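Local coordinates for protein metagenomic carboxyl esterase MGS0156 (Uncultured organism, PDB 5D8M) that probably hydrolyses carboxylic ester bonds as a serine esterase of the alpha/beta-hydrolase fold, at residues Arg36-Ile40 against Ile331-Glu337; Ala43-His48 against Pro77-Gly81; Leu52-Arg56 against Ser321-Ala326; Ile87-Pro93 against Gly118-Val124; Glu256-Leu261 against Ala297-Ala301. All blocks are in the same frame, centred on the assembly; numbering follows the deposited sequence. Where two conformers were deposited one is given.

Interaction 1: Arg36-Ile40 against Ile331-Glu337; sequences RFREI and IARYVEE
In the helical layer on one face of the parallel sheet of this alpha/beta-hydrolase-type fold, Arg-36, Phe-37 and Ile-40 of helix 34-48 pack on Tyr-334 and Glu-337 of helix 324-338. The two short segments meet at 129° between their N-to-C directions, with axes 9.7 Å apart at closest approach. Tyr-334 is central to the contact, with the largest area buried. Its CG stands anti to the backbone N (chi1 -174°), which sends the ring across to the other helix, where the CE2 edge lies 3.9 Å from Phe-37 N. Phe-37 in turn presents its own ring edge to the second helix: CE1 is 3.6 Å from Ile-331 N, and CD1 rests on the CB of Tyr-334. Ile-40 enters from the other side of the tyrosine, its CD1 3.8 Å from Tyr-334 CA. Both aromatic rings also touch Leu-292 of strand 290-293, so they face the sheet beneath the two helices. Farther from the sheet the contact turns ionic. Arg-36, bent at its second torsion, grips Glu-337 side-on with two nitrogens, guanidinium and carboxylate nearly coplanar. NH1 extends the network through a weak bond to Glu-39, while Arg-76 and Pro-77 offer carbonyls to the same guanidinium. Each oxygen of Glu-337 is used through its syn lone pair, with Arg-36 NE 2.9 Å from OE1 and Arg-36 NH2 2.6 Å from OE2.

Interaction 2: Ala43-His48 against Pro77-Gly81; sequences AIMADH and PVPLG
Leu-80 lays its two methyl groups against the C-terminal part of helix 34-48, spread over Ile-44, Asp-47 and His-48. The leucine CG lies anti to its carbonyl carbon (chi1 -71°), which directs the fork at the helix. CD1 goes to the aspartate, 3.8 Å from Asp-47 CB, and the two side chains run antiparallel alongside each other. CD2 goes to the isoleucine, 4.0 Å from Ile-44 CG1, and also approaches the His-48 ring obliquely at CE1. One turn earlier, Ala-43 meets the branched end of Val-78: its CB is 3.8 Å from Val-78 CG2 and as near to the valine CB. Val-78 continues along the helix onto Arg-36 and Ile-40.

The polar part is organised by His-48. With CG between the backbone N and the carbonyl carbon (chi1 56°), the imidazole lies back over its own helix, with the Ile-44 carbonyl oxygen over the centre of one ring face. ND1 donates to Asp-47 OD2 at 2.7 Å, almost straight at 171°, in the ring plane and on the anti lone pair of the carboxylate. NE2 pairs with Glu-329 of helix 324-338. Two carboxylates around one imidazole would probably favour its protonated form. Asp-47 OD2 also accepts from a water, which donates as well to Leu-80 O at 3.1 Å, the polar link between helix and loop. This is peripheral helix-loop packing: the irregular segment between helix 34-48 and strand 87-92 returns along the flank of that helix, near helix 324-338, at the surface of the alpha/beta domain.

Interaction 3: Leu52-Arg56 against Ser321-Ala326; sequences LPGDR and SYPRPA
Arg-56 and Tyr-322 meet steeply inclined, guanidinium and ring planes 75° apart, and the tyrosine CD1 sits over a guanidinium face, 3.7 Å from Arg-56 CZ. The CG of Arg-56 is wedged between its backbone N and carbonyl carbon (chi1 59°), and a bend at the third torsion brings NE to 3.6 Å from Pro-323 CD as the arginine crosses that proline nearly at right angles. NH1 is held beyond the contact by the carbonyls of Gly-62 and Asn-296; the Tyr-322 hydroxyl bonds to Ile-63 O. Pro-323 occupies the N-cap position of helix 324-338 and centres an inverse gamma turn, in which Arg-324 N bonds to Tyr-322 O. Facing it is a type II beta turn, Leu-52 to Asp-55, whose Gly-54 has positive phi and, lacking a side chain, can bring its CA 3.5 Å from Tyr-322 O in a CA-H...O contact. The first helical turn receives the rest: Pro-53 CD lies 3.8 Å from Pro-325 CG, the two rings crossing at a slant, and Leu-52 runs alongside, its CD1 4.1 Å from Pro-325 CB. A water donates to Pro-53 O and accepts from Ala-326 N at 3.3 Å.

Interaction 4: Ile87-Pro93 against Gly118-Val124; sequences IRLVLVP and GYATTLV
Backbone hydrogen bonds join the two strands in parallel register, Arg-88 beside Ala-120 through Leu-91 beside Leu-123. Leu-89 and Leu-91 each use both N and O: Leu-89 N donates to Ala-120 O at 2.8 Å, Leu-91 N to Thr-122 O, and Val-124 N to Leu-91 O at 2.9 Å. The first bond, Ala-120 N to Ile-87 O, is longer at 3.2 Å and more bent (141°). Near the start of the strands a water accepts from Ile-87 N and donates to Gly-118 O. The strands belong to a beta-alpha-beta unit with helix 111-116 between them, and 120-123 is an outermost strand of the sheet.

Among polar side chains, Arg-88 bends at its third torsion (chi3 -59°) and lays a guanidinium face over Ala-120, with Arg-88 CZ 3.7 Å from Ala-120 CB. Its NH1 donates to Thr-122 OG1 at 2.9 Å, tilted from the guanidinium plane, while NE pairs with Asp-150.

Of the apolar contacts, Val-90, on the face of Arg-88 and Thr-122, brings CG1 to 3.6 Å from Val-124 CG2. On the face of Leu-89 and Thr-121, covered by helix 111-116, Leu-91 CB lies 4.0 Å from Leu-123 CD1. Ile-87 and Tyr-119 run side by side, the isoleucine CB at the ring edge.

Interaction 5: Glu256-Leu261 against Ala297-Ala301; sequences ETSAIL and ADHLA
Beside the probable catalytic site of this alpha/beta-hydrolase fold, Asp-298 reaches from the loop after strand 290-293 to Ser-258 in the loop after strand 244-248. The residue that follows it, His-299, bonds through ND1 to Asp-276 and makes a weak bond through NE2 to the Ser-158 hydroxyl, an arrangement consistent with a Ser-His-Asp triad. The first torsion of Asp-298, with CG between the backbone N and the carbonyl carbon (chi1 65°), puts the carboxylate between the two loops. OD2 faces Ser-258 and OD1 faces its own loop.

OD2 is gripped twice by Ser-258. The backbone N donates at 2.6 Å and 163°, nearly in line with the C-O bond of Asp-298, while Ser-258 OG donates to OD2 at 2.8 Å on the syn lone pair. The serine hydroxyl is itself bonded to Lys-319 N. OD1 completes an Asx motif, accepting from Ala-301 N at 2.9 Å and, weakly, from Leu-300 N. A water donates to both Ser-258 OG and Asp-298 OD1, so both oxygens of the buried carboxylate have donors; the Asx motif spans the turn that carries His-299.

Apolar contacts flank the carboxylate: Leu-261 crosses the aspartate at about a right angle and brings CD1 to 3.6 Å from Asp-298 CG, then touches His-299 CB and Leu-300 CG with the same methyl. The Thr-257 methyl CG2 packs at 4.0 Å on Asp-298 CB. A second water donates to Glu-256 O and accepts from Asp-298 N at 3.0 Å.

In the fold
Interactions 1, 4 and 5 are buried, interaction 3 is partly so, and interaction 2 lies at the surface. Helix 324-338 enters interaction 3 by its N-terminal end and interaction 1 by later turns, against helix 34-48; interaction 2 uses the end of helix 34-48 and touches interaction 1 through Arg-36 and Arg-333 and interaction 3 through Met-45. Glu-336 joins interactions 1 and 4 through the Tyr-119 hydroxyl, and Arg-324 joins interactions 3 and 5 through Ala-301 O. The chemistry changes with place: backbone pairing in the sheet, aromatic packing with a salt bridge beside it between helices, proline contacts at a helix start, water-linked apolar packing outside, and a buried carboxylate beside the probable active site.

Interaction 1: Arg36-Ile40 against Ile331-Glu337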
# COMPACT_ATOMS: atom_id res chain seq x y z
N ARG A 36 -16.37 -2.85 9.92
CA ARG A 36 -15.85 -2.16 11.09
C ARG A 36 -14.89 -1.04 10.65
O ARG A 36 -14.89 0.05 11.23
CB ARG A 36 -15.16 -3.14 12.04
CG ARG A 36 -14.59 -2.50 13.32
CD ARG A 36 -15.62 -1.71 14.11
NE ARG A 36 -15.05 -1.16 15.33
CZ ARG A 36 -15.70 -0.37 16.18
NH1 ARG A 36 -16.96 -0.02 15.94
NH2 ARG A 36 -15.10 0.07 17.28
N PHE A 37 -14.11 -1.29 9.60
CA PHE A 37 -13.21 -0.25 9.14
C PHE A 37 -13.99 0.98 8.63
O PHE A 37 -13.63 2.12 8.96
CB PHE A 37 -12.26 -0.78 8.07
CG PHE A 37 -11.19 0.21 7.66
CD1 PHE A 37 -10.07 0.41 8.46
CD2 PHE A 37 -11.35 0.97 6.52
CE1 PHE A 37 -9.09 1.34 8.09
CE2 PHE A 37 -10.37 1.91 6.14
CZ PHE A 37 -9.24 2.08 6.93
N ARG A 38 -15.06 0.76 7.85
CA ARG A 38 -15.90 1.88 7.39
C ARG A 38 -16.47 2.67 8.57
O ARG A 38 -16.47 3.91 8.58
CB ARG A 38 -17.07 1.39 6.51
CG ARG A 38 -18.04 2.51 6.10
CD ARG A 38 -19.22 2.01 5.23
NE ARG A 38 -18.75 1.24 4.06
CZ ARG A 38 -18.33 1.77 2.92
NH1 ARG A 38 -18.31 3.08 2.75
NH2 ARG A 38 -17.92 0.97 1.93
N GLU A 39 -16.92 1.94 9.58
CA GLU A 39 -17.47 2.51 10.78
C GLU A 39 -16.46 3.42 11.49
O GLU A 39 -16.78 4.54 11.88
CB GLU A 39 -17.92 1.37 11.70
CG GLU A 39 -18.73 1.76 12.92
CD GLU A 39 -19.28 0.52 13.60
OE1 GLU A 39 -18.80 -0.59 13.29
OE2 GLU A 39 -20.22 0.65 14.41
N ILE A 40 -15.25 2.92 11.67
CA ILE A 40 -14.17 3.67 12.31
C ILE A 40 -13.81 4.91 11.49
O ILE A 40 -13.74 6.03 12.04
CB ILE A 40 -12.93 2.79 12.49
CG1 ILE A 40 -13.20 1.78 13.62
CG2 ILE A 40 -11.69 3.64 12.80
CD1 ILE A 40 -12.08 0.74 13.79
N ILE A 331 -6.74 3.28 10.01
CA ILE A 331 -5.87 2.11 10.00
C ILE A 331 -5.29 1.86 11.40
O ILE A 331 -5.43 0.75 11.93
CB ILE A 331 -4.72 2.27 8.99
CG1 ILE A 331 -5.26 2.19 7.55
CG2 ILE A 331 -3.57 1.25 9.25
CD1 ILE A 331 -4.23 2.71 6.55
N ALA A 332 -4.67 2.88 11.99
CA ALA A 332 -4.08 2.77 13.33
C ALA A 332 -5.08 2.32 14.38
O ALA A 332 -4.76 1.50 15.22
CB ALA A 332 -3.44 4.13 13.76
N ARG A 333 -6.28 2.90 14.35
CA ARG A 333 -7.30 2.57 15.35
C ARG A 333 -7.87 1.17 15.14
O ARG A 333 -8.16 0.48 16.12
CB ARG A 333 -8.43 3.61 15.34
CG ARG A 333 -7.97 4.99 15.84
CD ARG A 333 -9.16 5.81 16.27
NE ARG A 333 -8.85 7.22 16.48
CZ ARG A 333 -8.45 7.74 17.64
NH1 ARG A 333 -8.29 6.96 18.72
NH2 ARG A 333 -8.23 9.04 17.72
N TYR A 334 -8.03 0.75 13.88
CA TYR A 334 -8.53 -0.61 13.59
C TYR A 334 -7.53 -1.64 14.10
O TYR A 334 -7.89 -2.61 14.77
CB TYR A 334 -8.78 -0.82 12.07
CG TYR A 334 -9.42 -2.17 11.77
CD1 TYR A 334 -8.67 -3.35 11.81
CD2 TYR A 334 -10.78 -2.26 11.47
CE1 TYR A 334 -9.26 -4.58 11.56
CE2 TYR A 334 -11.37 -3.50 11.22
CZ TYR A 334 -10.60 -4.65 11.27
OH TYR A 334 -11.17 -5.88 11.04
N VAL A 335 -6.25 -1.44 13.77
CA VAL A 335 -5.24 -2.43 14.15
C VAL A 335 -5.05 -2.47 15.67
O VAL A 335 -5.01 -3.57 16.26
CB VAL A 335 -3.88 -2.15 13.45
CG1 VAL A 335 -2.81 -3.13 13.91
CG2 VAL A 335 -4.05 -2.25 11.94
N GLU A 336 -5.00 -1.31 16.31
CA GLU A 336 -4.92 -1.30 17.78
C GLU A 336 -6.11 -2.04 18.40
O GLU A 336 -5.95 -2.82 19.35
CB GLU A 336 -4.88 0.13 18.33
CG GLU A 336 -4.89 0.13 19.88
CD GLU A 336 -4.85 1.53 20.48
OE1 GLU A 336 -4.44 2.49 19.77
OE2 GLU A 336 -5.23 1.66 21.66
N GLU A 337 -7.30 -1.81 17.87
CA GLU A 337 -8.48 -2.50 18.34
C GLU A 337 -8.37 -4.01 18.07
O GLU A 337 -8.70 -4.83 18.93
CB GLU A 337 -9.74 -1.94 17.69
CG GLU A 337 -11.05 -2.62 18.12
CD GLU A 337 -12.29 -1.97 17.51
OE1 GLU A 337 -12.61 -2.28 16.34
OE2 GLU A 337 -12.94 -1.14 18.19

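Interaction 2: Ala43-His48 against Pro77-Gly81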
# COMPACT_ATOMS: atom_id res chain seq x y z
N ALA A 43 -16.65 7.60 11.56
CA ALA A 43 -16.73 8.29 12.86
C ALA A 43 -15.58 9.28 13.04
O ALA A 43 -15.78 10.37 13.57
CB ALA A 43 -16.73 7.26 14.00
N ILE A 44 -14.38 8.89 12.59
CA ILE A 44 -13.21 9.76 12.66
C ILE A 44 -13.49 11.07 11.92
O ILE A 44 -13.23 12.16 12.44
CB ILE A 44 -11.94 9.06 12.08
CG1 ILE A 44 -11.40 8.06 13.11
CG2 ILE A 44 -10.85 10.08 11.71
CD1 ILE A 44 -10.23 7.25 12.62
N MSE A 45 -14.04 10.96 10.72
CA MSE A 45 -14.29 12.14 9.91
C MSE A 45 -15.45 12.94 10.45
O MSE A 45 -15.45 14.16 10.33
CB MSE A 45 -14.52 11.73 8.47
CG MSE A 45 -13.29 11.05 7.90
SE MSE A 45 -13.51 10.36 6.11
CE MSE A 45 -13.39 12.06 5.13
N ALA A 46 -16.44 12.28 11.04
CA ALA A 46 -17.54 13.04 11.63
C ALA A 46 -17.02 13.78 12.86
O ALA A 46 -17.47 14.88 13.16
CB ALA A 46 -18.73 12.13 11.99
N ASP A 47 -16.06 13.19 13.56
CA ASP A 47 -15.57 13.75 14.82
C ASP A 47 -14.56 14.90 14.64
O ASP A 47 -14.62 15.88 15.37
CB ASP A 47 -14.93 12.66 15.68
CG ASP A 47 -14.39 13.20 17.00
OD1 ASP A 47 -15.19 13.33 17.95
OD2 ASP A 47 -13.18 13.49 17.10
N HIS A 48 -13.60 14.76 13.73
CA HIS A 48 -12.59 15.81 13.58
C HIS A 48 -12.04 15.87 12.16
O HIS A 48 -10.88 16.24 11.96
CB HIS A 48 -11.45 15.63 14.60
CG HIS A 48 -10.77 14.29 14.56
ND1 HIS A 48 -11.18 13.22 15.33
CD2 HIS A 48 -9.69 13.85 13.86
CE1 HIS A 48 -10.40 12.18 15.09
NE2 HIS A 48 -9.48 12.54 14.21
N PRO A 77 -18.59 1.38 20.15
CA PRO A 77 -18.02 2.74 20.12
C PRO A 77 -16.68 2.81 19.41
O PRO A 77 -15.84 1.94 19.56
CB PRO A 77 -17.88 3.12 21.60
CG PRO A 77 -18.02 1.83 22.37
CD PRO A 77 -18.92 0.96 21.53
N VAL A 78 -16.50 3.87 18.63
CA VAL A 78 -15.22 4.09 17.98
C VAL A 78 -14.35 4.97 18.88
O VAL A 78 -14.75 6.08 19.22
CB VAL A 78 -15.39 4.76 16.60
CG1 VAL A 78 -14.03 4.99 15.93
CG2 VAL A 78 -16.29 3.90 15.70
N PRO A 79 -13.18 4.46 19.29
CA PRO A 79 -12.22 5.24 20.08
C PRO A 79 -11.85 6.52 19.35
O PRO A 79 -11.49 6.46 18.17
CB PRO A 79 -11.00 4.31 20.19
CG PRO A 79 -11.54 2.93 19.88
CD PRO A 79 -12.62 3.16 18.87
N LEU A 80 -11.96 7.67 20.00
CA LEU A 80 -11.68 8.93 19.32
C LEU A 80 -10.75 9.81 20.14
O LEU A 80 -10.57 11.00 19.85
CB LEU A 80 -12.98 9.66 19.00
CG LEU A 80 -13.78 8.96 17.90
CD1 LEU A 80 -15.22 9.50 17.78
CD2 LEU A 80 -13.05 9.09 16.55
N GLY A 81 -10.15 9.22 21.17
CA GLY A 81 -9.19 9.94 21.99
C GLY A 81 -7.77 9.58 21.62
O GLY A 81 -7.53 9.00 20.58
O HOH W 1 -11.05 13.96 18.92

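Interaction 3: Leu52-Arg56 against Ser321-Ala326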
# COMPACT_ATOMS: atom_id res chain seq x y z
N LEU A 52 -8.88 18.31 8.31
CA LEU A 52 -7.90 17.36 7.83
C LEU A 52 -7.78 17.52 6.32
O LEU A 52 -8.78 17.67 5.64
CB LEU A 52 -8.28 15.91 8.19
CG LEU A 52 -8.40 15.55 9.67
CD1 LEU A 52 -8.71 14.06 9.81
CD2 LEU A 52 -7.13 15.90 10.39
N PRO A 53 -6.54 17.49 5.81
CA PRO A 53 -6.31 17.52 4.36
C PRO A 53 -7.10 16.44 3.65
O PRO A 53 -7.17 15.30 4.15
CB PRO A 53 -4.81 17.27 4.24
CG PRO A 53 -4.25 17.80 5.52
CD PRO A 53 -5.28 17.52 6.58
N GLY A 54 -7.70 16.79 2.52
CA GLY A 54 -8.43 15.84 1.70
C GLY A 54 -9.83 15.48 2.18
O GLY A 54 -10.46 14.59 1.62
N ASP A 55 -10.32 16.16 3.23
CA ASP A 55 -11.68 15.91 3.74
C ASP A 55 -12.72 15.90 2.61
O ASP A 55 -12.66 16.73 1.69
CB ASP A 55 -12.07 16.95 4.78
CG ASP A 55 -13.37 16.58 5.54
OD1 ASP A 55 -13.47 15.44 6.05
OD2 ASP A 55 -14.28 17.43 5.62
N ARG A 56 -13.66 14.97 2.69
CA ARG A 56 -14.73 14.83 1.71
C ARG A 56 -15.89 14.12 2.40
O ARG A 56 -15.75 13.65 3.53
CB ARG A 56 -14.26 14.02 0.49
CG ARG A 56 -13.79 12.62 0.85
CD ARG A 56 -13.67 11.68 -0.38
NE ARG A 56 -12.59 12.06 -1.27
CZ ARG A 56 -12.14 11.32 -2.28
NH1 ARG A 56 -12.69 10.13 -2.56
NH2 ARG A 56 -11.14 11.77 -3.02
N SER A 321 -6.34 14.31 -4.58
CA SER A 321 -7.10 14.59 -3.37
C SER A 321 -7.77 13.33 -2.81
O SER A 321 -8.52 12.65 -3.52
CB SER A 321 -8.15 15.67 -3.63
OG SER A 321 -7.53 16.89 -3.97
N TYR A 322 -7.48 13.03 -1.55
CA TYR A 322 -8.11 11.93 -0.84
C TYR A 322 -7.87 12.17 0.66
O TYR A 322 -6.85 12.75 1.02
CB TYR A 322 -7.54 10.55 -1.25
CG TYR A 322 -8.29 9.42 -0.59
CD1 TYR A 322 -9.53 9.00 -1.09
CD2 TYR A 322 -7.80 8.82 0.57
CE1 TYR A 322 -10.24 7.99 -0.46
CE2 TYR A 322 -8.52 7.82 1.20
CZ TYR A 322 -9.72 7.41 0.68
OH TYR A 322 -10.41 6.43 1.33
N PRO A 323 -8.81 11.75 1.53
CA PRO A 323 -8.56 11.97 2.97
C PRO A 323 -7.55 10.99 3.59
O PRO A 323 -7.92 10.16 4.42
CB PRO A 323 -9.94 11.79 3.61
CG PRO A 323 -10.69 10.90 2.66
CD PRO A 323 -10.20 11.34 1.28
N ARG A 324 -6.29 11.11 3.17
CA ARG A 324 -5.20 10.27 3.73
C ARG A 324 -5.07 10.34 5.28
O ARG A 324 -4.88 9.28 5.90
CB ARG A 324 -3.85 10.65 3.06
CG ARG A 324 -3.80 10.26 1.54
CD ARG A 324 -2.51 10.75 0.87
NE ARG A 324 -2.47 12.22 0.77
CZ ARG A 324 -2.98 12.89 -0.26
NH1 ARG A 324 -2.91 14.21 -0.28
NH2 ARG A 324 -3.57 12.24 -1.25
N PRO A 325 -5.20 11.53 5.91
CA PRO A 325 -5.10 11.53 7.37
C PRO A 325 -6.16 10.67 8.03
O PRO A 325 -5.83 9.91 8.95
CB PRO A 325 -5.30 13.00 7.75
CG PRO A 325 -4.85 13.77 6.51
CD PRO A 325 -5.35 12.91 5.38
N ALA A 326 -7.40 10.78 7.57
CA ALA A 326 -8.47 9.98 8.14
C ALA A 326 -8.21 8.50 7.89
O ALA A 326 -8.44 7.66 8.78
CB ALA A 326 -9.80 10.38 7.57
O HOH W 2 -8.77 13.42 6.13

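Interaction 4: Ile87-Pro93 against Gly118-Val124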
# COMPACT_ATOMS: atom_id res chain seq x y z
N ILE A 87 1.98 2.33 20.01
CA ILE A 87 2.10 1.82 18.64
C ILE A 87 2.91 2.80 17.80
O ILE A 87 2.72 4.01 17.91
CB ILE A 87 0.71 1.57 18.01
CG1 ILE A 87 0.06 0.37 18.69
CG2 ILE A 87 0.79 1.37 16.47
CD1 ILE A 87 -1.33 0.05 18.19
N ARG A 88 3.82 2.27 16.99
CA ARG A 88 4.53 3.05 16.00
C ARG A 88 4.22 2.52 14.61
O ARG A 88 4.38 1.34 14.33
CB ARG A 88 6.05 3.01 16.24
CG ARG A 88 6.84 3.70 15.13
CD ARG A 88 8.34 3.69 15.46
NE ARG A 88 8.63 4.35 16.73
CZ ARG A 88 8.81 5.65 16.87
NH1 ARG A 88 8.76 6.46 15.82
NH2 ARG A 88 9.05 6.14 18.06
N LEU A 89 3.75 3.42 13.75
CA LEU A 89 3.51 3.13 12.36
C LEU A 89 4.83 3.32 11.60
O LEU A 89 5.40 4.41 11.58
CB LEU A 89 2.42 4.06 11.80
CG LEU A 89 1.14 4.17 12.63
CD1 LEU A 89 0.20 5.23 12.01
CD2 LEU A 89 0.44 2.81 12.75
N VAL A 90 5.32 2.23 11.04
CA VAL A 90 6.50 2.25 10.20
C VAL A 90 6.05 2.28 8.75
O VAL A 90 5.52 1.29 8.23
CB VAL A 90 7.40 1.04 10.48
CG1 VAL A 90 8.68 1.15 9.65
CG2 VAL A 90 7.74 0.98 12.00
N LEU A 91 6.25 3.42 8.12
CA LEU A 91 5.79 3.72 6.77
C LEU A 91 6.83 3.30 5.74
O LEU A 91 7.96 3.74 5.81
CB LEU A 91 5.49 5.20 6.63
CG LEU A 91 4.63 5.84 7.72
CD1 LEU A 91 4.60 7.39 7.60
CD2 LEU A 91 3.23 5.25 7.65
N VAL A 92 6.45 2.45 4.80
CA VAL A 92 7.37 1.98 3.79
C VAL A 92 6.78 2.26 2.42
O VAL A 92 5.76 1.66 2.05
CB VAL A 92 7.65 0.48 3.93
CG1 VAL A 92 8.68 0.03 2.91
CG2 VAL A 92 8.10 0.14 5.36
N PRO A 93 7.45 3.12 1.62
CA PRO A 93 6.93 3.49 0.30
C PRO A 93 7.30 2.52 -0.79
O PRO A 93 8.01 1.54 -0.53
CB PRO A 93 7.58 4.85 0.04
CG PRO A 93 8.90 4.71 0.68
CD PRO A 93 8.65 3.91 1.96
N GLY A 118 -1.71 9.83 19.35
CA GLY A 118 -0.90 8.91 20.14
C GLY A 118 -0.16 7.85 19.35
O GLY A 118 0.40 6.92 19.93
N TYR A 119 -0.17 7.97 18.03
CA TYR A 119 0.53 7.00 17.20
C TYR A 119 1.83 7.64 16.69
O TYR A 119 1.80 8.63 15.94
CB TYR A 119 -0.36 6.53 16.04
CG TYR A 119 -1.64 5.86 16.52
CD1 TYR A 119 -1.62 4.55 16.98
CD2 TYR A 119 -2.86 6.55 16.53
CE1 TYR A 119 -2.78 3.92 17.44
CE2 TYR A 119 -4.04 5.92 16.99
CZ TYR A 119 -3.97 4.60 17.44
OH TYR A 119 -5.10 3.94 17.89
N ALA A 120 2.97 7.08 17.09
CA ALA A 120 4.26 7.53 16.57
C ALA A 120 4.43 7.06 15.12
O ALA A 120 3.82 6.08 14.70
CB ALA A 120 5.43 7.00 17.45
N THR A 121 5.22 7.79 14.33
CA THR A 121 5.45 7.39 12.95
C THR A 121 6.93 7.48 12.59
O THR A 121 7.62 8.41 13.01
CB THR A 121 4.67 8.27 11.93
OG1 THR A 121 5.15 9.62 11.97
CG2 THR A 121 3.19 8.28 12.25
N THR A 122 7.39 6.52 11.82
CA THR A 122 8.72 6.53 11.25
C THR A 122 8.60 6.29 9.75
O THR A 122 7.91 5.37 9.36
CB THR A 122 9.62 5.45 11.87
OG1 THR A 122 9.91 5.79 13.22
CG2 THR A 122 10.91 5.30 11.10
N LEU A 123 9.23 7.12 8.94
CA LEU A 123 9.29 6.88 7.51
C LEU A 123 10.59 6.17 7.11
O LEU A 123 11.68 6.66 7.37
CB LEU A 123 9.16 8.21 6.75
CG LEU A 123 9.32 8.14 5.23
CD1 LEU A 123 8.26 7.25 4.59
CD2 LEU A 123 9.25 9.55 4.64
N VAL A 124 10.47 5.05 6.42
CA VAL A 124 11.64 4.34 5.93
C VAL A 124 11.99 4.81 4.51
O VAL A 124 11.12 4.91 3.65
CB VAL A 124 11.40 2.81 5.94
CG1 VAL A 124 12.63 2.07 5.35
CG2 VAL A 124 11.12 2.37 7.37
O HOH W 3 -0.34 4.15 20.28
O HOH W 4 3.13 5.58 20.11
O HOH W 5 9.12 9.26 15.96

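Interaction 5: Glu256-Leu261 against Ala297-Ala301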
# COMPACT_ATOMS: atom_id res chain seq x y z
N GLU A 256 -11.94 9.95 -12.13
CA GLU A 256 -11.31 10.36 -10.86
C GLU A 256 -9.92 9.75 -10.68
O GLU A 256 -9.36 9.74 -9.58
CB GLU A 256 -12.21 9.99 -9.68
CG GLU A 256 -13.56 10.73 -9.67
CD GLU A 256 -13.42 12.26 -9.67
OE1 GLU A 256 -12.43 12.80 -9.12
OE2 GLU A 256 -14.32 12.95 -10.23
N THR A 257 -9.36 9.27 -11.78
CA THR A 257 -8.02 8.71 -11.80
C THR A 257 -7.09 9.76 -12.44
O THR A 257 -7.45 10.36 -13.45
CB THR A 257 -7.99 7.36 -12.61
OG1 THR A 257 -8.77 6.35 -11.92
CG2 THR A 257 -6.57 6.85 -12.79
N SER A 258 -5.94 10.02 -11.81
CA SER A 258 -4.98 11.02 -12.30
C SER A 258 -4.59 10.84 -13.76
O SER A 258 -4.40 9.72 -14.21
CB SER A 258 -3.69 10.98 -11.44
OG SER A 258 -3.93 11.41 -10.12
N ALA A 259 -4.45 11.96 -14.48
CA ALA A 259 -4.14 11.92 -15.90
C ALA A 259 -2.95 11.01 -16.19
O ALA A 259 -3.01 10.18 -17.07
CB ALA A 259 -3.88 13.33 -16.42
N ILE A 260 -1.90 11.13 -15.39
CA ILE A 260 -0.66 10.41 -15.63
C ILE A 260 -0.90 8.90 -15.54
O ILE A 260 -0.21 8.12 -16.19
CB ILE A 260 0.46 10.84 -14.63
CG1 ILE A 260 1.83 10.35 -15.09
CG2 ILE A 260 0.15 10.37 -13.19
CD1 ILE A 260 2.45 11.25 -16.12
N LEU A 261 -1.90 8.50 -14.77
CA LEU A 261 -2.18 7.08 -14.53
C LEU A 261 -3.20 6.51 -15.53
O LEU A 261 -3.31 5.29 -15.69
CB LEU A 261 -2.69 6.87 -13.11
CG LEU A 261 -1.75 7.24 -11.97
CD1 LEU A 261 -2.48 6.96 -10.66
CD2 LEU A 261 -0.43 6.44 -12.04
N ALA A 297 -9.98 5.97 -4.69
CA ALA A 297 -8.79 6.78 -4.90
C ALA A 297 -7.91 6.03 -5.88
O ALA A 297 -7.95 4.79 -5.92
CB ALA A 297 -8.04 6.99 -3.53
N ASP A 298 -7.07 6.75 -6.64
CA ASP A 298 -6.16 6.05 -7.53
C ASP A 298 -4.89 5.71 -6.75
O ASP A 298 -4.78 6.02 -5.56
CB ASP A 298 -5.88 6.85 -8.84
CG ASP A 298 -5.12 8.19 -8.59
OD1 ASP A 298 -4.29 8.28 -7.66
OD2 ASP A 298 -5.31 9.14 -9.40
N HIS A 299 -3.94 5.06 -7.41
CA HIS A 299 -2.75 4.53 -6.76
C HIS A 299 -1.99 5.56 -5.93
O HIS A 299 -1.52 5.25 -4.84
CB HIS A 299 -1.82 3.95 -7.83
CG HIS A 299 -0.70 3.13 -7.27
ND1 HIS A 299 -0.90 1.91 -6.65
CD2 HIS A 299 0.64 3.37 -7.21
CE1 HIS A 299 0.26 1.42 -6.27
NE2 HIS A 299 1.21 2.29 -6.59
N LEU A 300 -1.88 6.79 -6.43
CA LEU A 300 -1.10 7.81 -5.74
C LEU A 300 -1.91 8.57 -4.70
O LEU A 300 -1.43 8.89 -3.60
CB LEU A 300 -0.50 8.77 -6.76
CG LEU A 300 0.54 8.10 -7.65
CD1 LEU A 300 1.07 9.12 -8.67
CD2 LEU A 300 1.69 7.53 -6.82
N ALA A 301 -3.17 8.82 -5.00
CA ALA A 301 -4.01 9.60 -4.08
C ALA A 301 -4.18 8.91 -2.72
O ALA A 301 -4.29 9.56 -1.69
CB ALA A 301 -5.38 9.86 -4.71
O HOH W 6 -7.95 9.56 -7.22
O HOH W 7 -3.06 10.96 -7.34